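Local coordinates for peptidase M16 C-terminal domain-containing protein (Enterococcus faecalis, PDB 3D3Y) that is of unknown function but is related to the M16 peptidases and probably binds a metal ion, at residues L8-N13 with R226-A231; G125-E130 with S187-Y192; Q237-V242 with E411-F416. One frame throughout, in Å; residues are numbered along the deposited sequence.

Interaction 1: residues L8-N13 with R226-A231; sequences LVKGVN and REEGKA
Glu228 bridges the Val9-Val12 turn and the strand after it, one carboxylate oxygen on Gly11 and the other on Asn13. Its OE2 uses the syn lone pair to accept from Asn13 ND2 in a short but bent bond (2.6 Å, 134°), the side chains arriving from opposite directions with amide and carboxylate planes 52° apart. Its OE1 takes the backbone N of Gly11 at 2.9 Å, met from above the carboxylate plane, and has a weak further bond from Gln7. Glu228 CG lies trans to its own N (chi1 -172°), and a bend at chi2 turns the carboxylate to the turn.

One backbone bond joins the segments, Arg226 N to Lys10 O at 2.8 Å and nearly straight. Gly11 fills the third position of the type II turn, where its positive phi suits glycine, and its CA packs 3.5 Å from Glu227 O.

Among the packing contacts, Val12 CG2 sits over one face of the Arg226 guanidinium, 3.5 Å from NE. The arginine folds back at chi2 and chi3, and its NH1 and NH2 bond to the carbonyls of Asp199, Leu196 and Thr224. The aliphatic chain of Lys10 runs along the Arg226 carbonyl.

The loop after helix 211-219 is thereby fastened to the edge hairpin of the six-stranded sheet, and a carboxylate that accepts N-H groups on both oxygens is probably ionised.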
loop_
_atom_site.group_PDB
_atom_site.type_symbol
_atom_site.label_atom_id
_atom_site.label_comp_id
_atom_site.label_asym_id
_atom_site.label_seq_id
_atom_site.Cartn_x
_atom_site.Cartn_y
_atom_site.Cartn_z
ATOM N N LEU A 8 9.849 -20.868 -12.136
ATOM C CA LEU A 8 9.670 -20.826 -13.594
ATOM C C LEU A 8 11.035 -20.598 -14.212
ATOM O O LEU A 8 11.573 -21.508 -14.857
ATOM C CB LEU A 8 8.665 -19.740 -13.994
ATOM C CG LEU A 8 7.255 -20.005 -13.471
ATOM C CD1 LEU A 8 6.299 -18.884 -13.889
ATOM C CD2 LEU A 8 6.711 -21.372 -13.864
ATOM N N VAL A 9 11.607 -19.414 -13.980
ATOM C CA VAL A 9 13.063 -19.179 -14.107
ATOM C C VAL A 9 13.576 -18.494 -12.834
ATOM O O VAL A 9 12.779 -18.000 -12.024
ATOM C CB VAL A 9 13.424 -18.291 -15.343
ATOM C CG1 VAL A 9 13.044 -18.991 -16.654
ATOM C CG2 VAL A 9 12.756 -16.915 -15.267
ATOM N N LYS A 10 14.893 -18.429 -12.658
ATOM C CA LYS A 10 15.487 -17.629 -11.552
ATOM C C LYS A 10 14.821 -16.255 -11.409
ATOM O O LYS A 10 14.730 -15.520 -12.390
ATOM C CB LYS A 10 16.989 -17.425 -11.780
ATOM C CG LYS A 10 17.772 -17.012 -10.538
ATOM C CD LYS A 10 19.314 -16.936 -10.801
ATOM C CE LYS A 10 19.679 -15.721 -11.699
ATOM N NZ LYS A 10 21.132 -15.328 -11.613
ATOM N N GLY A 11 14.368 -15.923 -10.193
ATOM C CA GLY A 11 13.721 -14.656 -9.925
ATOM C C GLY A 11 12.233 -14.595 -10.233
ATOM O O GLY A 11 11.559 -13.603 -9.920
ATOM N N VAL A 12 11.720 -15.648 -10.865
ATOM C CA VAL A 12 10.310 -15.738 -11.257
ATOM C C VAL A 12 9.690 -17.027 -10.723
ATOM O O VAL A 12 9.987 -18.139 -11.192
ATOM C CB VAL A 12 10.112 -15.632 -12.804
ATOM C CG1 VAL A 12 8.601 -15.668 -13.155
ATOM C CG2 VAL A 12 10.742 -14.336 -13.350
ATOM N N ASN A 13 8.816 -16.859 -9.743
ATOM C CA ASN A 13 8.247 -17.995 -9.031
ATOM C C ASN A 13 6.750 -18.036 -9.086
ATOM O O ASN A 13 6.090 -16.990 -9.110
ATOM C CB ASN A 13 8.742 -17.977 -7.589
ATOM C CG ASN A 13 10.224 -18.214 -7.514
ATOM O OD1 ASN A 13 10.671 -19.340 -7.687
ATOM N ND2 ASN A 13 11.005 -17.143 -7.330
ATOM N N ARG A 226 16.452 -13.705 -13.754
ATOM C CA ARG A 226 16.998 -12.502 -13.122
ATOM C C ARG A 226 17.318 -12.826 -11.677
ATOM O O ARG A 226 17.120 -13.958 -11.242
ATOM C CB ARG A 226 16.068 -11.269 -13.287
ATOM C CG ARG A 226 14.839 -11.226 -12.374
ATOM C CD ARG A 226 13.673 -12.168 -12.779
ATOM N NE ARG A 226 13.390 -12.211 -14.217
ATOM C CZ ARG A 226 12.701 -11.303 -14.910
ATOM N NH1 ARG A 226 12.172 -10.224 -14.336
ATOM N NH2 ARG A 226 12.538 -11.480 -16.217
ATOM N N GLU A 227 17.845 -11.849 -10.953
ATOM C CA GLU A 227 18.218 -12.025 -9.550
ATOM C C GLU A 227 17.036 -12.523 -8.729
ATOM O O GLU A 227 15.903 -12.067 -8.909
ATOM C CB GLU A 227 18.730 -10.701 -8.974
ATOM C CG GLU A 227 20.006 -10.197 -9.629
ATOM C CD GLU A 227 21.243 -10.980 -9.207
ATOM O OE1 GLU A 227 21.104 -12.162 -8.795
ATOM O OE2 GLU A 227 22.366 -10.418 -9.291
ATOM N N GLU A 228 17.311 -13.454 -7.827
ATOM C CA GLU A 228 16.273 -14.010 -6.957
ATOM C C GLU A 228 15.983 -13.126 -5.721
ATOM O O GLU A 228 14.827 -13.008 -5.289
ATOM C CB GLU A 228 16.665 -15.430 -6.541
ATOM C CG GLU A 228 15.588 -16.187 -5.793
ATOM C CD GLU A 228 14.490 -16.755 -6.688
ATOM O OE1 GLU A 228 14.779 -17.365 -7.740
ATOM O OE2 GLU A 228 13.324 -16.624 -6.302
ATOM N N GLY A 229 17.022 -12.500 -5.175
ATOM C CA GLY A 229 16.889 -11.619 -4.011
ATOM C C GLY A 229 16.041 -10.371 -4.250
ATOM O O GLY A 229 16.262 -9.622 -5.195
ATOM N N LYS A 230 15.070 -10.130 -3.378
ATOM C CA LYS A 230 14.307 -8.874 -3.426
ATOM C C LYS A 230 15.023 -7.766 -2.632
ATOM O O LYS A 230 15.843 -8.054 -1.762
ATOM C CB LYS A 230 12.913 -9.095 -2.837
ATOM C CG LYS A 230 12.020 -10.001 -3.701
ATOM C CD LYS A 230 10.625 -10.122 -3.112
ATOM C CE LYS A 230 9.697 -10.906 -4.020
ATOM N NZ LYS A 230 9.978 -12.375 -4.011
ATOM N N ALA A 231 14.710 -6.514 -2.934
ATOM C CA ALA A 231 15.045 -5.386 -2.043
ATOM C C ALA A 231 14.620 -5.700 -0.590
ATOM O O ALA A 231 13.623 -6.406 -0.367
ATOM C CB ALA A 231 14.343 -4.107 -2.518
#

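Interaction 2: residues G125-E130 with S187-Y192; sequences GQFEAE and SLAAYY
The ring of Phe127 turns its edge to helix 185-198: Leu188 C and Ala189 N lie in the ring plane, Leu188 O and Tyr192 CB stay close to it, and the helix segment lies over neither face. Outside the two segments the ring also meets Leu46 and Leu49 of helix 40-52 and Ile122. The setting is a small beta hairpin, strands 122-123 and 126-127, packed against the helix; Phe127 is the hairpin residue that packs most on it, in an otherwise plain structural contact between the hairpin and two helices.

Ring atom CD2 of Phe127 lies 3.6 Å from Ala189 N, and CE2 lies 3.6 Å from Leu188 O, an oxygen already bonded within the helix to Tyr192 N. Leu188 CB stands off the ring plane beside the same rim, 3.9 Å from Phe127 CD2. The CB of Phe127 leaves the strand toward the helix, and CG placed opposite the carbonyl carbon (chi1 -83°) brings the CD2-CE2 rim against it. Tyr192 offers its CB alone to this edge; the phenol leads away, and its OH bonds to the Ile117 carbonyl. The backbone of Phe127 is itself hydrogen-bonded to that of Ala185, at the start of helix 185-198, so the strand is held to the helix by polar as well as apolar contacts. Just beyond the strand the chain enters helix 129-148.

At the other end of the segment, Gly125 bends with positive phi at the hairpin turn, and the methyl of Ala189 presses on its carbonyl. Gly125 O and Ala189 CB are 3.0 Å apart, a tight fit.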
loop_
_atom_site.group_PDB
_atom_site.type_symbol
_atom_site.label_atom_id
_atom_site.label_comp_id
_atom_site.label_asym_id
_atom_site.label_seq_id
_atom_site.Cartn_x
_atom_site.Cartn_y
_atom_site.Cartn_z
ATOM N N GLY A 125 9.817 0.804 -30.357
ATOM C CA GLY A 125 10.346 1.294 -29.089
ATOM C C GLY A 125 9.633 2.390 -28.348
ATOM O O GLY A 125 10.189 2.930 -27.386
ATOM N N GLN A 126 8.434 2.776 -28.789
ATOM C CA GLN A 126 7.639 3.767 -28.051
ATOM C C GLN A 126 6.208 3.297 -27.899
ATOM O O GLN A 126 5.644 2.693 -28.828
ATOM C CB GLN A 126 7.650 5.133 -28.751
ATOM C CG GLN A 126 9.053 5.745 -28.909
ATOM C CD GLN A 126 9.020 7.136 -29.512
ATOM O OE1 GLN A 126 7.998 7.819 -29.448
ATOM N NE2 GLN A 126 10.146 7.565 -30.107
ATOM N N PHE A 127 5.608 3.547 -26.734
ATOM C CA PHE A 127 4.175 3.341 -26.623
ATOM C C PHE A 127 3.410 4.107 -27.699
ATOM O O PHE A 127 3.806 5.190 -28.100
ATOM C CB PHE A 127 3.656 3.685 -25.232
ATOM C CG PHE A 127 3.829 2.561 -24.253
ATOM C CD1 PHE A 127 2.828 1.603 -24.096
ATOM C CD2 PHE A 127 4.993 2.458 -23.501
ATOM C CE1 PHE A 127 2.986 0.547 -23.208
ATOM C CE2 PHE A 127 5.166 1.408 -22.578
ATOM C CZ PHE A 127 4.168 0.439 -22.437
ATOM N N GLU A 128 2.327 3.518 -28.177
ATOM C CA GLU A 128 1.444 4.177 -29.123
ATOM C C GLU A 128 1.083 5.580 -28.577
ATOM O O GLU A 128 0.756 5.721 -27.386
ATOM C CB GLU A 128 0.214 3.304 -29.314
ATOM C CG GLU A 128 -0.607 3.632 -30.510
ATOM C CD GLU A 128 -1.586 4.739 -30.231
ATOM O OE1 GLU A 128 -2.231 4.722 -29.156
ATOM O OE2 GLU A 128 -1.702 5.631 -31.091
ATOM N N ALA A 129 1.188 6.594 -29.441
ATOM C CA ALA A 129 1.157 8.000 -29.016
ATOM C C ALA A 129 -0.199 8.461 -28.477
ATOM O O ALA A 129 -0.277 9.194 -27.479
ATOM C CB ALA A 129 1.598 8.907 -30.171
ATOM N N GLU A 130 -1.283 8.060 -29.135
ATOM C CA GLU A 130 -2.584 8.492 -28.672
ATOM C C GLU A 130 -2.806 7.939 -27.303
ATOM O O GLU A 130 -3.253 8.647 -26.390
ATOM C CB GLU A 130 -3.702 8.028 -29.599
ATOM C CG GLU A 130 -5.036 8.715 -29.290
ATOM C CD GLU A 130 -6.210 7.734 -29.123
ATOM O OE1 GLU A 130 -6.686 7.194 -30.162
ATOM O OE2 GLU A 130 -6.657 7.528 -27.941
ATOM N N SER A 187 10.523 6.966 -22.906
ATOM C CA SER A 187 10.950 6.669 -21.549
ATOM C C SER A 187 10.150 5.518 -20.926
ATOM O O SER A 187 10.720 4.633 -20.237
ATOM C CB SER A 187 10.938 7.943 -20.663
ATOM O OG SER A 187 9.616 8.348 -20.310
ATOM N N LEU A 188 8.852 5.491 -21.208
ATOM C CA LEU A 188 7.979 4.417 -20.690
ATOM C C LEU A 188 8.199 3.057 -21.353
ATOM O O LEU A 188 8.133 2.038 -20.664
ATOM C CB LEU A 188 6.479 4.776 -20.740
ATOM C CG LEU A 188 5.905 5.294 -19.422
ATOM C CD1 LEU A 188 5.947 4.188 -18.394
ATOM C CD2 LEU A 188 6.724 6.517 -18.949
ATOM N N ALA A 189 8.437 3.050 -22.668
ATOM C CA ALA A 189 8.798 1.829 -23.396
ATOM C C ALA A 189 10.169 1.306 -22.937
ATOM O O ALA A 189 10.360 0.099 -22.773
ATOM C CB ALA A 189 8.819 2.088 -24.891
ATOM N N ALA A 190 11.124 2.213 -22.745
ATOM C CA ALA A 190 12.401 1.811 -22.184
ATOM C C ALA A 190 12.217 1.225 -20.779
ATOM O O ALA A 190 12.815 0.184 -20.442
ATOM C CB ALA A 190 13.405 2.985 -22.179
ATOM N N TYR A 191 11.398 1.884 -19.962
ATOM C CA TYR A 191 11.192 1.411 -18.599
ATOM C C TYR A 191 10.504 0.022 -18.606
ATOM O O TYR A 191 10.937 -0.899 -17.885
ATOM C CB TYR A 191 10.449 2.426 -17.683
ATOM C CG TYR A 191 10.319 1.764 -16.339
ATOM C CD1 TYR A 191 11.486 1.508 -15.584
ATOM C CD2 TYR A 191 9.093 1.244 -15.892
ATOM C CE1 TYR A 191 11.432 0.797 -14.406
ATOM C CE2 TYR A 191 9.014 0.524 -14.681
ATOM C CZ TYR A 191 10.198 0.321 -13.951
ATOM O OH TYR A 191 10.193 -0.377 -12.785
ATOM N N TYR A 192 9.447 -0.131 -19.404
ATOM C CA TYR A 192 8.803 -1.444 -19.574
ATOM C C TYR A 192 9.851 -2.563 -19.748
ATOM O O TYR A 192 9.798 -3.610 -19.076
ATOM C CB TYR A 192 7.850 -1.444 -20.775
ATOM C CG TYR A 192 7.517 -2.844 -21.242
ATOM C CD1 TYR A 192 6.562 -3.623 -20.559
ATOM C CD2 TYR A 192 8.164 -3.395 -22.365
ATOM C CE1 TYR A 192 6.259 -4.934 -20.984
ATOM C CE2 TYR A 192 7.875 -4.681 -22.794
ATOM C CZ TYR A 192 6.910 -5.440 -22.104
ATOM O OH TYR A 192 6.656 -6.729 -22.529
#

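Interaction 3: residues Q237-V242 with E411-F416; sequences QPIRNV and ELQAIF
Gln413 reaches to the backbone of Arg240 from a classic beta bulge, in which Gln413 and Ala414 both face Ala260. The bulge lies within strand 411-421, which runs in the mixed five-stranded sheet between parallel strand 244-251 and antiparallel strand 255-262. The backbone of Gln413 bonds to both neighbours, at Glu244 and Ala260, while its side chain leaves the sheet for the loop 237-242, which leads into strand 244-251. The touching parts of loop and strand run 70° apart.

The amide end of Gln413 nestles against the main chain of the loop, its CD 3.6 Å from Arg240 N and 3.7 Å from Arg240 O. It gets there with CG set opposite the carbonyl carbon (chi1 -70°) and a bend at chi2, which folds the chain over toward the loop.

Arg240 answers with its own side chain. Bent at chi2 and chi3, it swings back across the glutamine at a slant and lays one guanidinium face against Gln413 CB, 3.6 Å above the plane and offset toward the rim. Guanidinium and amide are turned 70° from each other and so do not stack. Arg240 NH2 comes near Ala414 CB, at an oblique angle. The guanidinium also makes a cation-pi contact with Tyr162, at the end of helix 150-162, and Gln413 touches that same tyrosine. Arginine, glutamine and tyrosine thus join the loop, the sheet and the helix at one point.

Toward the start of the strand Ile239 meets the methylene part of Glu411: the two side chains cross at about a right angle, with Ile239 CG2 3.8 Å from Glu411 CG.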
loop_
_atom_site.group_PDB
_atom_site.type_symbol
_atom_site.label_atom_id
_atom_site.label_comp_id
_atom_site.label_asym_id
_atom_site.label_seq_id
_atom_site.Cartn_x
_atom_site.Cartn_y
_atom_site.Cartn_z
ATOM N N GLN A 237 15.567 4.609 9.561
ATOM C CA GLN A 237 16.448 5.782 9.484
ATOM C C GLN A 237 16.792 6.194 10.897
ATOM O O GLN A 237 16.038 5.865 11.828
ATOM C CB GLN A 237 15.742 6.929 8.770
ATOM C CG GLN A 237 14.397 7.298 9.372
ATOM C CD GLN A 237 13.789 8.524 8.694
ATOM O OE1 GLN A 237 13.974 8.742 7.493
ATOM N NE2 GLN A 237 13.065 9.325 9.465
ATOM N N PRO A 238 17.922 6.898 11.081
ATOM C CA PRO A 238 18.248 7.347 12.432
ATOM C C PRO A 238 17.229 8.330 13.003
ATOM O O PRO A 238 16.621 9.126 12.249
ATOM C CB PRO A 238 19.602 8.045 12.255
ATOM C CG PRO A 238 20.128 7.557 10.965
ATOM C CD PRO A 238 18.949 7.312 10.108
ATOM N N ILE A 239 17.038 8.240 14.322
ATOM C CA ILE A 239 16.371 9.270 15.109
ATOM C C ILE A 239 17.240 10.540 15.107
ATOM O O ILE A 239 18.446 10.466 15.362
ATOM C CB ILE A 239 16.129 8.788 16.548
ATOM C CG1 ILE A 239 15.078 7.672 16.556
ATOM C CG2 ILE A 239 15.616 9.911 17.421
ATOM C CD1 ILE A 239 15.465 6.500 17.409
ATOM N N ARG A 240 16.619 11.674 14.788
ATOM C CA ARG A 240 17.234 12.997 14.868
ATOM C C ARG A 240 16.973 13.561 16.269
ATOM O O ARG A 240 15.886 13.385 16.838
ATOM C CB ARG A 240 16.601 13.959 13.846
ATOM C CG ARG A 240 16.764 13.632 12.339
ATOM C CD ARG A 240 15.475 14.048 11.539
ATOM N NE ARG A 240 14.544 12.931 11.335
ATOM C CZ ARG A 240 13.299 13.021 10.841
ATOM N NH1 ARG A 240 12.572 11.919 10.722
ATOM N NH2 ARG A 240 12.755 14.191 10.485
ATOM N N ASN A 241 17.947 14.268 16.825
ATOM C CA ASN A 241 17.734 14.866 18.142
ATOM C C ASN A 241 16.895 16.135 18.140
ATOM O O ASN A 241 16.304 16.499 19.166
ATOM C CB ASN A 241 19.042 15.003 18.928
ATOM C CG ASN A 241 19.447 13.681 19.593
ATOM O OD1 ASN A 241 18.677 13.106 20.390
ATOM N ND2 ASN A 241 20.637 13.179 19.253
ATOM N N VAL A 242 16.776 16.775 16.983
ATOM C CA VAL A 242 15.954 17.965 16.878
ATOM C C VAL A 242 14.710 17.633 16.031
ATOM O O VAL A 242 14.826 16.965 14.998
ATOM C CB VAL A 242 16.770 19.133 16.269
ATOM C CG1 VAL A 242 15.891 20.350 15.993
ATOM C CG2 VAL A 242 17.932 19.526 17.191
ATOM N N GLU A 411 9.057 8.574 19.418
ATOM C CA GLU A 411 9.887 9.763 19.450
ATOM C C GLU A 411 9.446 10.716 18.349
ATOM O O GLU A 411 9.590 10.404 17.167
ATOM C CB GLU A 411 11.345 9.383 19.218
ATOM C CG GLU A 411 12.295 10.537 19.259
ATOM C CD GLU A 411 12.688 10.951 20.684
ATOM O OE1 GLU A 411 13.212 12.079 20.840
ATOM O OE2 GLU A 411 12.487 10.156 21.632
ATOM N N LEU A 412 8.933 11.879 18.742
ATOM C CA LEU A 412 8.483 12.895 17.759
ATOM C C LEU A 412 9.658 13.351 16.919
ATOM O O LEU A 412 10.775 13.554 17.448
ATOM C CB LEU A 412 7.775 14.069 18.458
ATOM C CG LEU A 412 7.195 15.205 17.613
ATOM C CD1 LEU A 412 6.213 14.663 16.565
ATOM C CD2 LEU A 412 6.533 16.275 18.506
ATOM N N GLN A 413 9.429 13.458 15.602
ATOM C CA GLN A 413 10.490 13.775 14.635
ATOM C C GLN A 413 10.168 14.921 13.680
ATOM O O GLN A 413 11.063 15.664 13.264
ATOM C CB GLN A 413 10.872 12.524 13.820
ATOM C CG GLN A 413 11.634 11.423 14.648
ATOM C CD GLN A 413 13.044 11.836 15.045
ATOM O OE1 GLN A 413 13.262 12.497 16.088
ATOM N NE2 GLN A 413 14.012 11.462 14.227
ATOM N N ALA A 414 8.901 15.073 13.318
ATOM C CA ALA A 414 8.551 16.087 12.339
ATOM C C ALA A 414 7.146 16.592 12.608
ATOM O O ALA A 414 6.293 15.856 13.086
ATOM C CB ALA A 414 8.693 15.520 10.903
ATOM N N ILE A 415 6.919 17.866 12.323
ATOM C CA ILE A 415 5.598 18.455 12.454
ATOM C C ILE A 415 5.379 19.240 11.162
ATOM O O ILE A 415 6.229 20.064 10.774
ATOM C CB ILE A 415 5.535 19.492 13.613
ATOM C CG1 ILE A 415 5.725 18.835 14.977
ATOM C CG2 ILE A 415 4.217 20.326 13.541
ATOM C CD1 ILE A 415 6.044 19.828 16.067
ATOM N N PHE A 416 4.254 19.001 10.495
ATOM C CA PHE A 416 3.934 19.783 9.317
ATOM C C PHE A 416 2.644 20.533 9.574
ATOM O O PHE A 416 1.642 19.939 10.004
ATOM C CB PHE A 416 3.793 18.901 8.061
ATOM C CG PHE A 416 3.434 19.691 6.822
ATOM C CD1 PHE A 416 4.399 20.419 6.145
ATOM C CD2 PHE A 416 2.106 19.768 6.391
ATOM C CE1 PHE A 416 4.052 21.183 5.013
ATOM C CE2 PHE A 416 1.740 20.530 5.268
ATOM C CZ PHE A 416 2.710 21.241 4.581
#

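From the N terminus, the chain passes through residues 8-13, the turn into strand 12-18, and interaction 1 closes a long loop when 226-231 returns to it. Interaction 2 is nested inside that loop, joining 125-130 to helix 185-198 across a stretch that is mostly helix and holds no strand. Interaction 3 follows in series: it opens at 237-242, soon after interaction 1 has closed, and ends at strand 411-421. Interaction 1 fastens the loop after helix 211-219 to the six-stranded sheet, interaction 2 sets the small hairpin on helix 185-198, and interaction 3 belongs to the five-stranded sheet. None touches another; the centres of interactions 2 and 3 are about 41 Å apart.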